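Side-chain contacts in TolA protein (Vibrio cholerae, PDB 4G7X), which probably serves, through this periplasmic C-terminal domain, as part of the Tol-Pal system that links the inner and outer membranes of the cell envelope: residues B[38-41]-B[42-45]; B[49-52]-B[53-57]. All blocks are in the same frame, centred on the assembly; numbering follows the deposited sequence.

Contact 1: residues B[38-41]-B[42-45]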
loop_
_atom_site.group_PDB
_atom_site.type_symbol
_atom_site.label_atom_id
_atom_site.label_comp_id
_atom_site.label_asym_id
_atom_site.label_seq_id
_atom_site.Cartn_x
_atom_site.Cartn_y
_atom_site.Cartn_z
ATOM N N ALA B 38 -12.569 26.931 -13.377
ATOM C CA ALA B 38 -11.578 27.347 -12.386
ATOM C C ALA B 38 -12.040 27.079 -10.960
ATOM O O ALA B 38 -11.235 26.708 -10.109
ATOM C CB ALA B 38 -11.230 28.815 -12.566
ATOM N N ALA B 39 -13.334 27.257 -10.705
ATOM C CA ALA B 39 -13.882 27.056 -9.369
ATOM C C ALA B 39 -13.724 25.606 -8.921
ATOM O O ALA B 39 -13.393 25.342 -7.761
ATOM C CB ALA B 39 -15.344 27.475 -9.321
ATOM N N ARG B 40 -13.960 24.676 -9.844
ATOM C CA ARG B 40 -13.814 23.253 -9.542
ATOM C C ARG B 40 -12.353 22.897 -9.290
ATOM O O ARG B 40 -12.051 22.133 -8.372
ATOM C CB ARG B 40 -14.409 22.378 -10.649
ATOM C CG ARG B 40 -14.515 20.901 -10.281
ATOM C CD ARG B 40 -15.440 20.678 -9.096
ATOM N NE ARG B 40 -15.424 19.287 -8.643
ATOM C CZ ARG B 40 -16.093 18.829 -7.588
ATOM N NH1 ARG B 40 -16.845 19.642 -6.859
ATOM N NH2 ARG B 40 -16.013 17.543 -7.262
ATOM N N GLN B 41 -11.453 23.467 -10.086
ATOM C CA GLN B 41 -10.015 23.272 -9.874
ATOM C C GLN B 41 -9.579 23.718 -8.480
ATOM O O GLN B 41 -8.772 23.044 -7.838
ATOM C CB GLN B 41 -9.194 23.980 -10.951
ATOM C CG GLN B 41 -9.333 23.362 -12.333
ATOM C CD GLN B 41 -8.321 23.895 -13.330
ATOM O OE1 GLN B 41 -7.486 24.745 -13.005
ATOM N NE2 GLN B 41 -8.392 23.398 -14.560
ATOM N N GLN B 42 -10.121 24.843 -8.014
ATOM C CA GLN B 42 -9.843 25.339 -6.665
ATOM C C GLN B 42 -10.321 24.360 -5.598
ATOM O O GLN B 42 -9.609 24.093 -4.629
ATOM C CB GLN B 42 -10.479 26.713 -6.447
ATOM C CG GLN B 42 -9.826 27.802 -7.280
ATOM C CD GLN B 42 -10.344 29.192 -6.979
ATOM O OE1 GLN B 42 -11.348 29.370 -6.285
ATOM N NE2 GLN B 42 -9.649 30.195 -7.506
ATOM N N PHE B 43 -11.522 23.824 -5.789
ATOM C CA PHE B 43 -12.087 22.858 -4.853
ATOM C C PHE B 43 -11.241 21.588 -4.790
ATOM O O PHE B 43 -10.939 21.097 -3.704
ATOM C CB PHE B 43 -13.538 22.534 -5.208
ATOM C CG PHE B 43 -14.154 21.476 -4.334
ATOM C CD1 PHE B 43 -14.572 21.777 -3.041
ATOM C CD2 PHE B 43 -14.318 20.177 -4.805
ATOM C CE1 PHE B 43 -15.143 20.801 -2.233
ATOM C CE2 PHE B 43 -14.887 19.199 -4.004
ATOM C CZ PHE B 43 -15.301 19.513 -2.718
ATOM N N VAL B 44 -10.851 21.076 -5.953
ATOM C CA VAL B 44 -10.027 19.865 -6.020
ATOM C C VAL B 44 -8.678 20.085 -5.332
ATOM O O VAL B 44 -8.250 19.262 -4.529
ATOM C CB VAL B 44 -9.854 19.364 -7.474
ATOM C CG1 VAL B 44 -8.878 18.197 -7.540
ATOM C CG2 VAL B 44 -11.199 18.953 -8.060
ATOM N N THR B 45 -8.029 21.208 -5.621
ATOM C CA THR B 45 -6.744 21.531 -5.003
ATOM C C THR B 45 -6.873 21.602 -3.475
ATOM O O THR B 45 -6.039 21.054 -2.746
ATOM C CB THR B 45 -6.165 22.835 -5.591
ATOM O OG1 THR B 45 -5.972 22.663 -7.002
ATOM C CG2 THR B 45 -4.825 23.197 -4.951
#

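Contact 2: residues B[49-52]-B[53-57]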
loop_
_atom_site.group_PDB
_atom_site.type_symbol
_atom_site.label_atom_id
_atom_site.label_comp_id
_atom_site.label_asym_id
_atom_site.label_seq_id
_atom_site.Cartn_x
_atom_site.Cartn_y
_atom_site.Cartn_z
ATOM N N GLY B 49 -5.277 18.855 -0.565
ATOM C CA GLY B 49 -4.542 19.319 0.606
ATOM C C GLY B 49 -5.134 18.777 1.896
ATOM O O GLY B 49 -4.400 18.312 2.773
ATOM N N ARG B 50 -6.461 18.817 1.998
ATOM C CA ARG B 50 -7.166 18.389 3.208
ATOM C C ARG B 50 -7.009 16.888 3.458
ATOM O O ARG B 50 -6.651 16.475 4.565
ATOM C CB ARG B 50 -8.648 18.783 3.149
ATOM C CG ARG B 50 -9.366 18.646 4.484
ATOM C CD ARG B 50 -10.771 19.227 4.461
ATOM N NE ARG B 50 -11.684 18.485 3.592
ATOM C CZ ARG B 50 -12.320 17.366 3.929
ATOM N NH1 ARG B 50 -12.144 16.813 5.127
ATOM N NH2 ARG B 50 -13.130 16.783 3.056
ATOM N N TYR B 51 -7.264 16.083 2.429
ATOM C CA TYR B 51 -7.103 14.633 2.553
ATOM C C TYR B 51 -5.643 14.219 2.681
ATOM O O TYR B 51 -5.329 13.294 3.429
ATOM C CB TYR B 51 -7.813 13.890 1.419
ATOM C CG TYR B 51 -9.301 13.767 1.650
ATOM C CD1 TYR B 51 -9.824 12.716 2.403
ATOM C CD2 TYR B 51 -10.187 14.712 1.134
ATOM C CE1 TYR B 51 -11.188 12.606 2.635
ATOM C CE2 TYR B 51 -11.551 14.607 1.351
ATOM C CZ TYR B 51 -12.046 13.555 2.102
ATOM O OH TYR B 51 -13.400 13.453 2.324
ATOM N N GLY B 52 -4.755 14.914 1.974
ATOM C CA GLY B 52 -3.314 14.705 2.136
ATOM C C GLY B 52 -2.891 14.814 3.592
ATOM O O GLY B 52 -2.131 13.982 4.092
ATOM N N ALA B 53 -3.382 15.848 4.272
ATOM C CA ALA B 53 -3.102 16.045 5.693
ATOM C C ALA B 53 -3.701 14.935 6.562
ATOM O O ALA B 53 -3.067 14.485 7.518
ATOM C CB ALA B 53 -3.594 17.412 6.145
ATOM N N ILE B 54 -4.914 14.495 6.228
ATOM C CA ILE B 54 -5.548 13.377 6.928
ATOM C C ILE B 54 -4.687 12.116 6.797
ATOM O O ILE B 54 -4.420 11.435 7.795
ATOM C CB ILE B 54 -6.995 13.128 6.433
ATOM C CG1 ILE B 54 -7.914 14.272 6.891
ATOM C CG2 ILE B 54 -7.524 11.789 6.938
ATOM C CD1 ILE B 54 -9.264 14.320 6.200
ATOM N N TYR B 55 -4.233 11.828 5.579
ATOM C CA TYR B 55 -3.407 10.642 5.320
ATOM C C TYR B 55 -2.080 10.683 6.067
ATOM O O TYR B 55 -1.642 9.674 6.622
ATOM C CB TYR B 55 -3.144 10.455 3.823
ATOM C CG TYR B 55 -4.368 10.268 2.947
ATOM C CD1 TYR B 55 -5.617 9.954 3.489
ATOM C CD2 TYR B 55 -4.258 10.373 1.566
ATOM C CE1 TYR B 55 -6.723 9.788 2.672
ATOM C CE2 TYR B 55 -5.356 10.194 0.741
ATOM C CZ TYR B 55 -6.582 9.902 1.298
ATOM O OH TYR B 55 -7.669 9.732 0.475
ATOM N N THR B 56 -1.447 11.854 6.075
ATOM C CA THR B 56 -0.162 12.051 6.736
ATOM C C THR B 56 -0.295 11.833 8.249
ATOM O O THR B 56 0.575 11.215 8.871
ATOM C CB THR B 56 0.420 13.446 6.407
ATOM O OG1 THR B 56 0.489 13.620 4.983
ATOM C CG2 THR B 56 1.812 13.596 6.985
ATOM N N GLN B 57 -1.400 12.307 8.825
ATOM C CA GLN B 57 -1.695 12.089 10.242
ATOM C C GLN B 57 -1.917 10.609 10.559
ATOM O O GLN B 57 -1.422 10.108 11.570
ATOM C CB GLN B 57 -2.895 12.942 10.686
ATOM C CG GLN B 57 -3.453 12.627 12.073
ATOM C CD GLN B 57 -2.518 12.993 13.215
ATOM O OE1 GLN B 57 -1.607 13.807 13.062
ATOM N NE2 GLN B 57 -2.749 12.391 14.376
#

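Contact 1: residues B[38-41]-B[42-45]
Arg40 and Phe43, three residues apart on the same helix, run out side by side, and Phe43 CD2 lies over one face of the Arg40 guanidinium, off-centre toward the rim of that group. A first torsion of -170° carries the arginine CG away from the backbone N, beside the carbonyl carbon, and the bend at chi2 then turns the chain toward Phe43. NE comes only loosely near the ring, 4.1 Å from Phe43 CD2. CZ is closer, at 3.6 Å from the same carbon, and NH1 closest of all, 3.3 Å from Phe43 CD2. NH2 drifts past Phe43 CE2 at 3.8 Å. The two planes are 30° apart, so the overlap is slanted and off-centre. NE also forms a salt bridge with Asp123, which fixes the far end of the chain.

A second side chain turns back to the backbone. Thr45 OG1 donates to Gln41 O at 2.9 Å, and Thr45 N donates to that oxygen at 3.0 Å from the other face of the carbonyl plane. One carbonyl thus satisfies both the helix bond and the hydroxyl.

The contact forms the first turns of helix 38-62, at the surface. Phe43 and Val44 rest on Val124 of helix 122-128, Arg40 and Phe43 touch Gln121 just before it, and the salt bridge to Asp123 ties the same two helices together.

Contact 2: residues B[49-52]-B[53-57]
Tyr55 folds its ring back over the carbonyl of Tyr51, one helical turn earlier, and this is the close-packed part of the contact. Tyr51 O lies over one face of the ring, offset toward the rim, and comes within 3.2 Å of Tyr55 CG. The same oxygen accepts the backbone bond from Tyr55 N at 2.8 Å, so amide and ring close on it together. With CG beside its backbone N (chi1 -60°) and chi2 at -15°, the Tyr55 ring is turned flat toward that carbonyl. The two tyrosine side chains cross at a slant, Tyr51 CB lying 4.2 Å from Tyr55 CZ. Both are buried: Leu128 of helix 122-128 touches each of them, Phe115 meets the Tyr55 ring edge-to-face, and Tyr55 OH is hydrogen-bonded to Pro116 O.

Toward the solvent side the side-chain contacts are longer. Ile54 runs alongside Tyr51, its CD1 4.2 Å from Tyr51 CD1, and the same Ile54 CD1 lies 4.0 Å from Arg50 NH1, oblique to the guanidinium. Arg50 is exposed, and its NE is in a salt bridge with Glu47, one turn back on the helix. Gly49 and Ala53 add little beyond the backbone bond between them.

On another side of the helix, Thr56 OG1 donates to Gly52 O at 2.8 Å from above the carbonyl plane, while Thr56 N reaches that oxygen from the opposite face.

This part of helix 38-62 is amphipathic: its aromatic side is laid against strands 115-116 and 130-135 and helix 122-128, in the alpha+beta fold of the TolA C-terminal domain, an antiparallel sheet packed with helices, and Gly49, Arg50 and Ala53 are on its exposed side.

Both contacts belong to helix 38-62 and follow one another along it, their centres about 17 Å apart. Contact 1 sits at the helix start, at the surface, and contact 2 is partly buried; the centre of contact 1 is about 20 Å, and that of contact 2 about 6 Å, from the centre of the chain. The chemistry changes accordingly: near the start a partly exposed arginine lies beside an aromatic ring and pairs with Asp123 of helix 122-128, outside the contact itself, whereas further along two buried tyrosines meet the sheet as well as that helix. A threonine hydroxyl bonded to the carbonyl four residues earlier recurs in both.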